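Local coordinates for putative acetamidase/formamidase (Yersinia enterocolitica subsp. palearctica serotype O:3, PDB 5UBU), which probably hydrolyses carbon-nitrogen bonds, other than peptide bonds, in linear amides and binds sodium ions, at residues N183-D188 and M314-Y319. Sequence-based numbering, arbitrary orientation.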
loop_
_atom_site.group_PDB
_atom_site.type_symbol
_atom_site.label_atom_id
_atom_site.label_comp_id
_atom_site.label_asym_id
_atom_site.label_seq_id
_atom_site.Cartn_x
_atom_site.Cartn_y
_atom_site.Cartn_z
ATOM N N ASN B 183 4.848 -20.244 7.586
ATOM C CA ASN B 183 4.081 -21.185 6.755
ATOM C C ASN B 183 4.621 -21.287 5.325
ATOM O O ASN B 183 5.315 -20.392 4.834
ATOM C CB ASN B 183 2.550 -20.949 6.804
ATOM C CG ASN B 183 2.114 -19.634 6.194
ATOM O OD1 ASN B 183 2.565 -19.243 5.122
ATOM N ND2 ASN B 183 1.156 -18.990 6.838
ATOM N N SER B 184 4.296 -22.402 4.683
ATOM C CA SER B 184 4.749 -22.693 3.326
ATOM C C SER B 184 4.095 -21.836 2.247
ATOM O O SER B 184 4.423 -21.979 1.068
ATOM C CB SER B 184 4.514 -24.174 3.023
ATOM O OG SER B 184 3.142 -24.506 3.173
ATOM N N LEU B 185 3.176 -20.953 2.638
ATOM C CA LEU B 185 2.518 -20.086 1.672
ATOM C C LEU B 185 3.172 -18.701 1.631
ATOM O O LEU B 185 2.945 -17.940 0.692
ATOM C CB LEU B 185 1.041 -19.930 2.034
ATOM C CG LEU B 185 0.125 -19.325 0.959
ATOM C CD1 LEU B 185 0.000 -20.285 -0.211
ATOM C CD2 LEU B 185 -1.252 -19.017 1.513
ATOM N N THR B 186 4.004 -18.394 2.623
ATOM C CA THR B 186 4.641 -17.082 2.736
ATOM C C THR B 186 6.136 -16.977 2.342
ATOM O O THR B 186 6.941 -17.810 2.756
ATOM C CB THR B 186 4.539 -16.596 4.208
ATOM O OG1 THR B 186 3.168 -16.562 4.618
ATOM C CG2 THR B 186 5.139 -15.212 4.380
ATOM N N PRO B 187 6.495 -15.968 1.518
ATOM C CA PRO B 187 7.892 -15.695 1.196
ATOM C C PRO B 187 8.385 -14.613 2.152
ATOM O O PRO B 187 7.590 -13.772 2.591
ATOM C CB PRO B 187 7.830 -15.130 -0.209
ATOM C CG PRO B 187 6.512 -14.448 -0.271
ATOM C CD PRO B 187 5.585 -15.214 0.633
ATOM N N ASP B 188 9.676 -14.620 2.474
ATOM C CA ASP B 188 10.215 -13.621 3.399
ATOM C C ASP B 188 11.736 -13.542 3.175
ATOM O O ASP B 188 12.211 -13.848 2.078
ATOM C CB ASP B 188 9.824 -14.030 4.835
ATOM C CG ASP B 188 9.747 -12.862 5.792
ATOM O OD1 ASP B 188 10.632 -11.965 5.761
ATOM O OD2 ASP B 188 8.791 -12.877 6.601
HETATM N N MSE B 314 1.825 -11.839 -6.652
HETATM C CA MSE B 314 1.135 -10.689 -6.087
HETATM C C MSE B 314 -0.142 -11.246 -5.496
HETATM O O MSE B 314 -1.163 -10.582 -5.457
HETATM C CB MSE B 314 1.134 -9.539 -7.091
HETATM C CG MSE B 314 -0.037 -9.303 -8.026
HETATM SE SE MSE B 314 -0.538 -7.413 -7.849
HETATM C CE MSE B 314 -2.391 -7.735 -7.278
ATOM N N VAL B 315 -0.045 -12.468 -4.973
ATOM C CA VAL B 315 -1.182 -13.178 -4.394
ATOM C C VAL B 315 -0.940 -13.755 -2.989
ATOM O O VAL B 315 -1.860 -13.854 -2.181
ATOM C CB VAL B 315 -1.641 -14.324 -5.337
ATOM C CG1 VAL B 315 -2.000 -13.768 -6.709
ATOM C CG2 VAL B 315 -0.583 -15.409 -5.495
ATOM N N ASP B 316 0.300 -14.125 -2.701
ATOM C CA ASP B 316 0.649 -14.736 -1.420
ATOM C C ASP B 316 0.639 -13.707 -0.271
ATOM O O ASP B 316 0.605 -12.505 -0.535
ATOM C CB ASP B 316 2.019 -15.414 -1.587
ATOM C CG ASP B 316 2.010 -16.493 -2.689
ATOM O OD1 ASP B 316 1.031 -17.285 -2.766
ATOM O OD2 ASP B 316 2.994 -16.571 -3.455
ATOM N N PRO B 317 0.650 -14.169 1.004
ATOM C CA PRO B 317 0.642 -13.258 2.172
ATOM C C PRO B 317 1.592 -12.063 2.036
ATOM O O PRO B 317 1.344 -11.004 2.610
ATOM C CB PRO B 317 1.044 -14.174 3.319
ATOM C CG PRO B 317 0.451 -15.485 2.929
ATOM C CD PRO B 317 0.617 -15.578 1.437
ATOM N N LYS B 318 2.677 -12.268 1.299
ATOM C CA LYS B 318 3.635 -11.233 0.971
ATOM C C LYS B 318 3.942 -11.365 -0.507
ATOM O O LYS B 318 4.123 -12.480 -1.023
ATOM C CB LYS B 318 4.921 -11.357 1.774
ATOM C CG LYS B 318 4.764 -11.004 3.230
ATOM C CD LYS B 318 6.087 -11.020 3.949
ATOM C CE LYS B 318 5.891 -10.556 5.379
ATOM N NZ LYS B 318 7.169 -10.507 6.139
ATOM N N TYR B 319 3.995 -10.232 -1.194
ATOM C CA TYR B 319 4.293 -10.234 -2.612
ATOM C C TYR B 319 5.796 -10.329 -2.775
ATOM O O TYR B 319 6.533 -9.978 -1.873
ATOM C CB TYR B 319 3.752 -8.981 -3.292
ATOM C CG TYR B 319 2.312 -8.661 -2.949
ATOM C CD1 TYR B 319 1.332 -9.652 -2.971
ATOM C CD2 TYR B 319 1.917 -7.359 -2.677
ATOM C CE1 TYR B 319 0.018 -9.363 -2.683
ATOM C CE2 TYR B 319 0.599 -7.064 -2.385
ATOM C CZ TYR B 319 -0.346 -8.069 -2.394
ATOM O OH TYR B 319 -1.654 -7.780 -2.113
#
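Lys318 reaches along 183-188 to Asp188, where its NZ forms a salt bridge with OD2 at 2.9 Å, meeting that oxygen from above the carboxylate plane, 57° out of it. The lysine chain is extended beyond CG, which carries the ammonium past Pro187; on the way CD lies 3.4 Å from Pro187 O. Pro187 CG lies 3.2 Å from Lys318 O, and the two side chains cross obliquely. Pro317 fits against Leu185 and Thr186: its CD packs on Leu185 CG at 3.8 Å, the two side chains crossing at about a right angle, while CB and CG border Thr186 OG1. Asp316 CB sits beside Leu185 O, a carbonyl hydrogen-bonded by Asn193 ND2.

Behind this layer, Asn183 to Thr186 form a type I beta turn. Asn183 OD1 accepts from Leu185 N, making an Asx turn, and from Thr186 OG1 at 2.8 Å; the donors approach from opposite faces of the amide plane. Thr186 OG1 is set for that bond by standing anti to its carbonyl carbon. Outside the two segments, Arg271 NH2 donates a hydrogen bond to Asp316 O, in the loop between strands 308-313 and 319-326.

Asn193 is a sodium ligand, and the Asp316 side chain lies about 4 Å from a bound sodium. The contact thus brings loop and turn together beside the sodium site, with an ion pair at one end and apolar and backbone packing at the other.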